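PDB 5LHF: N-(5'-phosphoribosyl)anthranilate isomerase from Thermococcus kodakarensis, which catalyses the isomerisation of N-(5-phospho-beta-D-ribosyl)anthranilate to 1-(2-carboxyphenylamino)-1-deoxy-D-ribulose 5-phosphate, the third step of tryptophan biosynthesis from chorismate. Local coordinates for residues 15-18 with 19-23; 86-89 with 90-94; 200-203 with 204-208. One frame throughout, in Å; residues are numbered along the deposited sequence. Where two conformers were deposited one is given.

Contact 1 of 3, residues 15-18 with 19-23; sequences DELR and LVERY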
ATOM      1  N   ASP A  15      -6.535   4.890  18.626  1.00 11.62           N
ATOM      2  CA  ASP A  15      -6.229   6.313  18.512  1.00 11.87           C
ATOM      3  C   ASP A  15      -5.646   6.644  17.144  1.00 12.17           C
ATOM      4  O   ASP A  15      -6.039   7.640  16.522  1.00 10.12           O
ATOM      5  CB  ASP A  15      -5.265   6.738  19.612  1.00 11.42           C
ATOM      6  CG  ASP A  15      -5.911   6.745  20.975  1.00 14.93           C
ATOM      7  OD1 ASP A  15      -5.186   6.496  21.959  1.00 20.73           O
ATOM      8  OD2 ASP A  15      -7.133   7.004  21.061  1.00 14.15           O
ATOM      9  N   GLU A  16      -4.712   5.825  16.658  1.00  9.57           N
ATOM     10  CA  GLU A  16      -4.148   6.055  15.326  1.00 11.14           C
ATOM     11  C   GLU A  16      -5.203   5.881  14.239  1.00 15.66           C
ATOM     12  O   GLU A  16      -5.251   6.657  13.275  1.00 12.76           O
ATOM     13  CB  GLU A  16      -2.985   5.093  15.085  1.00 12.68           C
ATOM     14  CG  GLU A  16      -1.751   5.431  15.863  1.00 11.91           C
ATOM     15  CD  GLU A  16      -0.568   4.621  15.423  1.00 17.80           C
ATOM     16  OE1 GLU A  16      -0.739   3.417  15.117  1.00 18.40           O
ATOM     17  OE2 GLU A  16       0.536   5.197  15.356  1.00 15.57           O
ATOM     18  N   LEU A  17      -6.056   4.859  14.375  1.00 13.09           N
ATOM     19  CA  LEU A  17      -7.127   4.650  13.406  1.00  9.37           C
ATOM     20  C   LEU A  17      -8.036   5.870  13.304  1.00 11.86           C
ATOM     21  O   LEU A  17      -8.261   6.394  12.214  1.00 10.62           O
ATOM     22  CB  LEU A  17      -7.947   3.418  13.778  1.00  9.06           C
ATOM     23  CG  LEU A  17      -9.170   3.153  12.897  1.00 13.72           C
ATOM     24  CD1 LEU A  17      -8.772   2.833  11.458  1.00 12.13           C
ATOM     25  CD2 LEU A  17      -9.948   2.016  13.471  1.00 16.75           C
ATOM     26  N   ARG A  18      -8.593   6.322  14.435  1.00  7.42           N
ATOM     27  CA  ARG A  18      -9.518   7.453  14.397  1.00  7.57           C
ATOM     28  C   ARG A  18      -8.865   8.711  13.817  1.00 13.64           C
ATOM     29  O   ARG A  18      -9.539   9.519  13.161  1.00 14.34           O
ATOM     30  CB  ARG A  18     -10.052   7.732  15.801  1.00 10.02           C
ATOM     31  CG  ARG A  18     -10.906   6.606  16.360  1.00 15.38           C
ATOM     32  CD  ARG A  18     -12.057   6.276  15.423  1.00 16.70           C
ATOM     33  NE  ARG A  18     -13.027   5.370  16.044  1.00 16.23           N
ATOM     34  CZ  ARG A  18     -13.751   4.477  15.369  1.00 19.40           C
ATOM     35  NH1 ARG A  18     -13.593   4.349  14.058  1.00 18.72           N
ATOM     36  NH2 ARG A  18     -14.615   3.692  16.009  1.00 15.57           N
ATOM     37  N   LEU A  19      -7.569   8.914  14.075  1.00 10.48           N
ATOM     38  CA  LEU A  19      -6.868  10.056  13.502  1.00 12.32           C
ATOM     39  C   LEU A  19      -6.795   9.945  11.987  1.00 12.77           C
ATOM     40  O   LEU A  19      -7.197  10.863  11.265  1.00 14.57           O
ATOM     41  CB  LEU A  19      -5.461  10.166  14.094  1.00 12.17           C
ATOM     42  CG  LEU A  19      -4.554  11.198  13.427  1.00 10.95           C
ATOM     43  CD1 LEU A  19      -5.259  12.569  13.518  1.00 10.54           C
ATOM     44  CD2 LEU A  19      -3.155  11.216  14.077  1.00 13.06           C
ATOM     45  N   VAL A  20      -6.306   8.808  11.490  1.00 11.25           N
ATOM     46  CA  VAL A  20      -6.177   8.586  10.052  1.00 10.62           C
ATOM     47  C   VAL A  20      -7.524   8.714   9.346  1.00 11.00           C
ATOM     48  O   VAL A  20      -7.588   9.160   8.194  1.00 12.87           O
ATOM     49  CB  VAL A  20      -5.527   7.207   9.822  1.00 15.85           C
ATOM     50  CG1 VAL A  20      -5.736   6.717   8.403  1.00 25.42           C
ATOM     51  CG2 VAL A  20      -4.054   7.283  10.167  1.00 11.31           C
ATOM     52  N   GLU A  21      -8.615   8.325  10.011  1.00 11.61           N
ATOM     53  CA  GLU A  21      -9.927   8.329   9.373  1.00 11.06           C
ATOM     54  C   GLU A  21     -10.416   9.731   9.043  1.00 14.19           C
ATOM     55  O   GLU A  21     -11.322   9.879   8.216  1.00 14.29           O
ATOM     56  CB  GLU A  21     -10.944   7.630  10.274  1.00 13.62           C
ATOM     57  CG  GLU A  21     -10.701   6.127  10.355  1.00 13.32           C
ATOM     58  CD  GLU A  21     -11.770   5.407  11.129  1.00 23.61           C
ATOM     59  OE1 GLU A  21     -12.023   4.226  10.815  1.00 26.52           O
ATOM     60  OE2 GLU A  21     -12.340   6.012  12.057  1.00 22.45           O
ATOM     61  N   ARG A  22      -9.838  10.758   9.660  1.00 11.94           N
ATOM     62  CA  ARG A  22     -10.244  12.122   9.355  1.00 15.55           C
ATOM     63  C   ARG A  22      -9.631  12.631   8.062  1.00 11.66           C
ATOM     64  O   ARG A  22     -10.043  13.693   7.569  1.00 17.61           O
ATOM     65  CB  ARG A  22      -9.873  13.035  10.520  1.00 17.41           C
ATOM     66  CG  ARG A  22     -10.612  12.679  11.797  1.00 15.43           C
ATOM     67  CD  ARG A  22     -10.863  13.896  12.675  1.00 26.13           C
ATOM     68  NE  ARG A  22      -9.626  14.527  13.128  1.00 28.28           N
ATOM     69  CZ  ARG A  22      -8.876  14.070  14.124  1.00 22.02           C
ATOM     70  NH1 ARG A  22      -9.231  12.966  14.776  1.00 27.77           N
ATOM     71  NH2 ARG A  22      -7.773  14.720  14.463  1.00 27.93           N
ATOM     72  N   TYR A  23      -8.680  11.886   7.484  1.00 14.80           N
ATOM     73  CA  TYR A  23      -7.932  12.360   6.332  1.00 14.83           C
ATOM     74  C   TYR A  23      -7.869  11.377   5.174  1.00 18.16           C
ATOM     75  O   TYR A  23      -7.956  11.812   4.022  1.00 17.33           O
ATOM     76  CB  TYR A  23      -6.502  12.729   6.757  1.00  9.69           C
ATOM     77  CG  TYR A  23      -6.454  13.775   7.846  1.00 10.92           C
ATOM     78  CD1 TYR A  23      -6.432  13.406   9.196  1.00 13.49           C
ATOM     79  CD2 TYR A  23      -6.452  15.128   7.535  1.00 11.87           C
ATOM     80  CE1 TYR A  23      -6.386  14.362  10.191  1.00 16.02           C
ATOM     81  CE2 TYR A  23      -6.408  16.090   8.528  1.00 14.95           C
ATOM     82  CZ  TYR A  23      -6.376  15.705   9.847  1.00 13.42           C
ATOM     83  OH  TYR A  23      -6.329  16.668  10.830  1.00 16.97           O
TER
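Asp15 and Leu19 are joined through the backbone, Asp15 O accepting from Leu19 N, in the helix 14-20 that follows the first strand of this TIM barrel and forms the crossover of the beta-alpha-beta unit between strands 5-9 and 26-30. Glu16 repeats the bond one residue on: its O takes the N-H of Val20 at 3.0 Å, and Val20 CG2 rests against the same oxygen. The Glu16 carboxylate is bound by the backbone N-H groups of Lys12 and Lys194 and by a salt bridge to Arg37. Leu17 O accepts from Glu21 N at 3.0 Å. A chi1 of 175° puts Leu17 CG opposite the backbone N and brings CD1 to 3.6 Å from Glu21 OE1, the two side chains crossing at a slant, while the leucine also meets Thr27 of the neighbouring strand and Ala51. Arg18 provides the charged contact. Its chain bends at chi2 (-56°) and runs alongside that of Glu21, both pointing the same way, so that NH1 donates to Glu21 OE2 at 2.9 Å. The carboxylate lies at the edge of the guanidinium, the two planes 36° apart, and OE2 is met on its syn side. NH1 also donates to Met50 O and Glu21 OE1 accepts from Glu52 N, which ties the pair to the end of the next helix, 41-50, and the loop after it. A glutamine in place of Glu21 would probably cost Arg18 NH1 its close carboxylate partner, leaving the bond to Met50 O and a long, weak ion pair with Glu52. Past this pair, the Arg18 carbonyl faces the last turn, where Arg22 CG lies 3.6 Å from Arg18 O.

Contact 2 of 3, residues 86-89 with 90-94; sequences HPKA and VNRLK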
ATOM      1  N   HIS A  86       0.632 -16.799  -5.779  1.00 28.89           N
ATOM      2  CA  HIS A  86       0.194 -17.006  -7.154  1.00 25.05           C
ATOM      3  C   HIS A  86      -1.137 -16.301  -7.424  1.00 29.04           C
ATOM      4  O   HIS A  86      -2.006 -16.260  -6.549  1.00 22.02           O
ATOM      5  CB  HIS A  86       0.057 -18.497  -7.442  1.00 29.20           C
ATOM      6  CG  HIS A  86       0.019 -18.829  -8.899  1.00 38.48           C
ATOM      7  ND1 HIS A  86      -1.097 -18.619  -9.679  1.00 43.97           N
ATOM      8  CD2 HIS A  86       0.958 -19.357  -9.717  1.00 42.53           C
ATOM      9  CE1 HIS A  86      -0.844 -18.999 -10.918  1.00 50.20           C
ATOM     10  NE2 HIS A  86       0.396 -19.455 -10.967  1.00 49.73           N
ATOM     11  N   PRO A  87      -1.333 -15.747  -8.632  1.00 19.66           N
ATOM     12  CA  PRO A  87      -2.643 -15.151  -8.962  1.00 25.86           C
ATOM     13  C   PRO A  87      -3.798 -16.107  -8.738  1.00 19.60           C
ATOM     14  O   PRO A  87      -4.903 -15.683  -8.367  1.00 22.31           O
ATOM     15  CB  PRO A  87      -2.496 -14.785 -10.448  1.00 32.53           C
ATOM     16  CG  PRO A  87      -1.028 -14.591 -10.640  1.00 32.55           C
ATOM     17  CD  PRO A  87      -0.369 -15.609  -9.740  1.00 26.56           C
ATOM     18  N   LYS A  88      -3.560 -17.402  -8.933  1.00 23.03           N
ATOM     19  CA  LYS A  88      -4.593 -18.386  -8.675  1.00 27.17           C
ATOM     20  C   LYS A  88      -4.967 -18.402  -7.194  1.00 22.41           C
ATOM     21  O   LYS A  88      -6.154 -18.426  -6.848  1.00 20.54           O
ATOM     22  CB  LYS A  88      -4.105 -19.751  -9.162  1.00 30.16           C
ATOM     23  CG  LYS A  88      -4.977 -20.913  -8.810  1.00 40.16           C
ATOM     24  CD  LYS A  88      -4.593 -21.586  -7.492  1.00 42.88           C
ATOM     25  CE  LYS A  88      -4.753 -23.081  -7.631  1.00 16.96           C
ATOM     26  NZ  LYS A  88      -6.110 -23.369  -8.082  1.00 25.32           N
ATOM     27  N   ALA A  89      -3.965 -18.352  -6.312  1.00 28.51           N
ATOM     28  CA  ALA A  89      -4.233 -18.261  -4.880  1.00 23.07           C
ATOM     29  C   ALA A  89      -4.883 -16.928  -4.513  1.00 22.44           C
ATOM     30  O   ALA A  89      -5.786 -16.881  -3.668  1.00 21.43           O
ATOM     31  CB  ALA A  89      -2.937 -18.476  -4.100  1.00 23.75           C
ATOM     32  N   VAL A  90      -4.435 -15.831  -5.133  1.00 19.16           N
ATOM     33  CA  VAL A  90      -5.111 -14.548  -4.953  1.00 12.32           C
ATOM     34  C   VAL A  90      -6.586 -14.662  -5.326  1.00 16.15           C
ATOM     35  O   VAL A  90      -7.463 -14.181  -4.600  1.00 23.45           O
ATOM     36  CB  VAL A  90      -4.397 -13.452  -5.773  1.00 14.74           C
ATOM     37  CG1 VAL A  90      -5.174 -12.140  -5.706  1.00 17.10           C
ATOM     38  CG2 VAL A  90      -2.995 -13.238  -5.252  1.00 15.53           C
ATOM     39  N   ASN A  91      -6.886 -15.315  -6.455  1.00 17.52           N
ATOM     40  CA  ASN A  91      -8.275 -15.454  -6.882  1.00 19.03           C
ATOM     41  C   ASN A  91      -9.077 -16.333  -5.934  1.00 22.96           C
ATOM     42  O   ASN A  91     -10.265 -16.077  -5.707  1.00 26.17           O
ATOM     43  CB  ASN A  91      -8.335 -16.015  -8.300  1.00 22.68           C
ATOM     44  CG  ASN A  91      -8.141 -14.948  -9.357  1.00 35.07           C
ATOM     45  OD1 ASN A  91      -7.918 -13.771  -9.049  1.00 33.40           O
ATOM     46  ND2 ASN A  91      -8.221 -15.353 -10.615  1.00 32.25           N
ATOM     47  N   ARG A  92      -8.455 -17.381  -5.380  1.00 27.16           N
ATOM     48  CA  ARG A  92      -9.166 -18.224  -4.429  1.00 25.68           C
ATOM     49  C   ARG A  92      -9.654 -17.412  -3.239  1.00 16.43           C
ATOM     50  O   ARG A  92     -10.756 -17.645  -2.730  1.00 24.73           O
ATOM     51  CB  ARG A  92      -8.278 -19.392  -3.962  1.00 21.31           C
ATOM     52  CG  ARG A  92      -8.058 -20.509  -5.001  1.00 19.71           C
ATOM     53  CD  ARG A  92      -7.519 -21.800  -4.349  1.00 19.58           C
ATOM     54  NE  ARG A  92      -8.388 -22.247  -3.266  1.00 22.11           N
ATOM     55  CZ  ARG A  92      -8.013 -23.044  -2.266  1.00 24.49           C
ATOM     56  NH1 ARG A  92      -6.769 -23.505  -2.182  1.00 18.37           N
ATOM     57  NH2 ARG A  92      -8.894 -23.364  -1.331  1.00 22.53           N
ATOM     58  N   LEU A  93      -8.848 -16.449  -2.777  1.00 15.42           N
ATOM     59  CA  LEU A  93      -9.260 -15.630  -1.646  1.00 17.48           C
ATOM     60  C   LEU A  93     -10.469 -14.766  -1.985  1.00 16.93           C
ATOM     61  O   LEU A  93     -11.382 -14.630  -1.165  1.00 21.07           O
ATOM     62  CB  LEU A  93      -8.096 -14.762  -1.181  1.00 15.80           C
ATOM     63  CG  LEU A  93      -6.965 -15.540  -0.511  1.00 14.72           C
ATOM     64  CD1 LEU A  93      -5.744 -14.648  -0.377  1.00 16.56           C
ATOM     65  CD2 LEU A  93      -7.432 -16.006   0.881  1.00 15.30           C
ATOM     66  N   LYS A  94     -10.481 -14.156  -3.171  1.00 24.21           N
ATOM     67  CA  LYS A  94     -11.607 -13.303  -3.550  1.00 21.67           C
ATOM     68  C   LYS A  94     -12.901 -14.100  -3.658  1.00 27.64           C
ATOM     69  O   LYS A  94     -13.963 -13.622  -3.247  1.00 37.89           O
ATOM     70  CB  LYS A  94     -11.310 -12.591  -4.871  1.00 24.24           C
ATOM     71  CG  LYS A  94     -10.115 -11.650  -4.818  1.00 26.68           C
ATOM     72  CD  LYS A  94      -9.381 -11.640  -6.156  1.00 25.73           C
ATOM     73  CE  LYS A  94     -10.318 -11.289  -7.296  1.00 25.67           C
ATOM     74  NZ  LYS A  94      -9.633 -11.495  -8.603  1.00 28.73           N
TER
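His86 and Val90 open the backbone ladder of helix 87-97, with Val90 N donating to His86 O at 2.8 Å. Asn91 N to Pro87 O, Arg92 N to Lys88 O and Leu93 N to Ala89 O carry the i to i+4 pattern onward. The capping bond is made by a side chain: His86 ND1 accepts from Lys88 N at 2.8 Å, with the donor only 3° out of the imidazole plane, and Pro87 CD lies over one ring face. Chi1 of -163° places ND1 where it can meet Lys88 N edge-on, consistent with an unprotonated ND1. Among polar side chains, Asn91 OD1 receives Lys94 NZ at 2.9 Å from above the amide plane, and both residues also bond to Glu129, Asn91 through ND2 and Lys94 through NZ. Arg92 pairs with Glu96 and makes a cation-pi contact with Phe64. Val90 CG2 rests 3.4 Å from His86 O; its apolar packing is with Met85, Tyr128 and Val101, while Leu93 meets Phe64 and Trp67 of helix 64-74. Together these features describe an N-capped first turn on an outer helix of the TIM barrel, leading from strand 78-81 to strand 100-106.

Contact 3 of 3, residues 200-203 with 204-208; sequences EAFM and AVVRN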
ATOM      1  N   GLU A 200      -1.358  16.430   8.220  1.00 12.02           N
ATOM      2  CA  GLU A 200      -1.877  17.624   7.556  1.00 12.46           C
ATOM      3  C   GLU A 200      -0.862  18.198   6.576  1.00 12.50           C
ATOM      4  O   GLU A 200      -1.236  18.720   5.520  1.00 13.60           O
ATOM      5  CB  GLU A 200      -2.307  18.655   8.592  1.00 10.31           C
ATOM      6  CG  GLU A 200      -3.534  18.179   9.338  1.00 13.41           C
ATOM      7  CD  GLU A 200      -4.195  19.257  10.179  1.00 16.99           C
ATOM      8  OE1 GLU A 200      -3.498  20.206  10.604  1.00 16.07           O
ATOM      9  OE2 GLU A 200      -5.412  19.136  10.423  1.00 18.45           O
ATOM     10  N   ALA A 201       0.430  18.112   6.907  1.00 12.17           N
ATOM     11  CA  ALA A 201       1.446  18.597   5.974  1.00 12.49           C
ATOM     12  C   ALA A 201       1.476  17.741   4.719  1.00 13.59           C
ATOM     13  O   ALA A 201       1.654  18.263   3.611  1.00 14.37           O
ATOM     14  CB  ALA A 201       2.823  18.608   6.638  1.00  8.85           C
ATOM     15  N   PHE A 202       1.330  16.418   4.883  1.00  8.39           N
ATOM     16  CA  PHE A 202       1.268  15.502   3.747  1.00 12.58           C
ATOM     17  C   PHE A 202       0.043  15.784   2.881  1.00  9.68           C
ATOM     18  O   PHE A 202       0.142  15.908   1.652  1.00 11.05           O
ATOM     19  CB  PHE A 202       1.246  14.059   4.276  1.00  8.14           C
ATOM     20  CG  PHE A 202       1.396  13.011   3.213  1.00 13.00           C
ATOM     21  CD1 PHE A 202       0.276  12.460   2.600  1.00  8.92           C
ATOM     22  CD2 PHE A 202       2.654  12.553   2.848  1.00 16.09           C
ATOM     23  CE1 PHE A 202       0.412  11.482   1.648  1.00  8.29           C
ATOM     24  CE2 PHE A 202       2.796  11.569   1.878  1.00 14.55           C
ATOM     25  CZ  PHE A 202       1.679  11.043   1.279  1.00 11.13           C
ATOM     26  N   MET A 203      -1.125  15.903   3.513  1.00 12.43           N
ATOM     27  CA  MET A 203      -2.356  16.092   2.753  0.97 13.70           C
ATOM     28  C   MET A 203      -2.341  17.415   1.998  1.00 13.84           C
ATOM     29  O   MET A 203      -2.866  17.503   0.881  1.00 15.77           O
ATOM     30  CB  MET A 203      -3.559  16.024   3.694  0.97 12.50           C
ATOM     31  CG  MET A 203      -3.742  14.678   4.369  0.97 13.53           C
ATOM     32  SD  MET A 203      -3.914  13.302   3.220  0.97 18.51           S
ATOM     33  CE  MET A 203      -5.444  13.700   2.376  0.97 20.66           C
ATOM     34  N   ALA A 204      -1.752  18.452   2.596  1.00 12.60           N
ATOM     35  CA  ALA A 204      -1.656  19.743   1.927  1.00 14.53           C
ATOM     36  C   ALA A 204      -0.973  19.610   0.575  1.00 15.85           C
ATOM     37  O   ALA A 204      -1.422  20.194  -0.417  1.00 15.54           O
ATOM     38  CB  ALA A 204      -0.900  20.725   2.815  1.00 12.68           C
ATOM     39  N   VAL A 205       0.108  18.828   0.513  1.00 15.69           N
ATOM     40  CA  VAL A 205       0.813  18.643  -0.755  1.00 16.00           C
ATOM     41  C   VAL A 205      -0.052  17.878  -1.744  1.00 19.56           C
ATOM     42  O   VAL A 205      -0.096  18.200  -2.941  1.00 15.51           O
ATOM     43  CB  VAL A 205       2.155  17.924  -0.529  1.00 15.05           C
ATOM     44  CG1 VAL A 205       2.841  17.706  -1.864  1.00 16.01           C
ATOM     45  CG2 VAL A 205       3.056  18.732   0.394  1.00 14.38           C
ATOM     46  N   VAL A 206      -0.718  16.823  -1.272  1.00 15.54           N
ATOM     47  CA  VAL A 206      -1.548  16.010  -2.157  1.00 16.45           C
ATOM     48  C   VAL A 206      -2.664  16.851  -2.766  1.00 27.13           C
ATOM     49  O   VAL A 206      -2.957  16.746  -3.967  1.00 24.17           O
ATOM     50  CB  VAL A 206      -2.105  14.794  -1.395  1.00 24.45           C
ATOM     51  CG1 VAL A 206      -3.078  14.014  -2.276  1.00 28.09           C
ATOM     52  CG2 VAL A 206      -0.966  13.913  -0.949  1.00 17.95           C
ATOM     53  N   ARG A 207      -3.294  17.709  -1.954  1.00 28.26           N
ATOM     54  CA  ARG A 207      -4.404  18.522  -2.441  1.00 30.82           C
ATOM     55  C   ARG A 207      -3.947  19.802  -3.144  1.00 40.70           C
ATOM     56  O   ARG A 207      -4.676  20.322  -3.997  1.00 38.55           O
ATOM     57  CB  ARG A 207      -5.342  18.857  -1.284  1.00 31.44           C
ATOM     58  CG  ARG A 207      -5.896  17.625  -0.593  1.00 37.13           C
ATOM     59  CD  ARG A 207      -6.903  17.980   0.486  1.00 47.80           C
ATOM     60  NE  ARG A 207      -6.725  17.161   1.685  1.00 52.33           N
ATOM     61  CZ  ARG A 207      -7.626  17.058   2.656  1.00 57.95           C
ATOM     62  NH1 ARG A 207      -8.772  17.720   2.568  1.00 62.51           N
ATOM     63  NH2 ARG A 207      -7.385  16.296   3.715  1.00 56.82           N
ATOM     64  N   ASN A 208      -2.761  20.325  -2.822  1.00 46.67           N
ATOM     65  CA  ASN A 208      -2.297  21.558  -3.457  1.00 62.24           C
ATOM     66  C   ASN A 208      -1.640  21.275  -4.802  1.00 75.52           C
ATOM     67  O   ASN A 208      -2.260  20.694  -5.700  1.00 79.37           O
ATOM     68  CB  ASN A 208      -1.306  22.309  -2.560  1.00 69.34           C
ATOM     69  CG  ASN A 208      -1.977  22.976  -1.367  1.00 76.22           C
ATOM     70  OD1 ASN A 208      -3.201  22.956  -1.234  1.00 79.40           O
ATOM     71  ND2 ASN A 208      -1.168  23.554  -0.482  1.00 75.80           N
TER
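In Phe202 a chi1 of -171° sets CG beside the carbonyl carbon, which swings the ring toward the barrel and leaves CE1 3.8 Å from Val206 CG2, the methyl beside the backbone N of Val206. Met203 instead folds at all three torsions, each near -60° in one of its two conformers; there CE lies 3.5 Å from Arg207 NH2, oblique to the guanidinium, a contact that is only provisional. The Arg207 chain bends at chi3 and comes back across the methionine, with NH2 also 3.8 Å from Met203 CB, a methylene against a flat cation. Behind these side chains run the helical bonds: Ala204 N to Glu200 O, Val206 N to Phe202 O, and Arg207 N to Met203 O at 2.9 Å. A second, weak bond reaches Phe202 O from Val205 N. The Glu200 carboxylate is held by Tyr23 OH and Arg196. Phe202 continues inward onto Val182 and Val184 of strand 181-184, whereas Met203 and Val206 cover Val6 of strand 5-9. Helix 196-207 thus lays its buried face across the seam where the last and first strands meet, as the eighth helix of a TIM barrel does.

Overall arrangement
From the N terminus the chain forms strand 5-9, then contact 1 in the first outer helix; contact 2 follows at the start of helix 87-97, which links strands 78-81 and 100-106, and contact 3 lies near the C-terminal end, in helix 196-207. Each spans a single stretch of helix and closes no long loop, and the three succeed one another without nesting or crossing. Contacts 1 and 3 are neighbours round the barrel because its first and last strands are adjacent: Tyr23 OH lies 2.7 Å from Glu200 OE2, a probable hydrogen bond. Contact 2 sits across the barrel from contact 3, their centres about 35 Å apart.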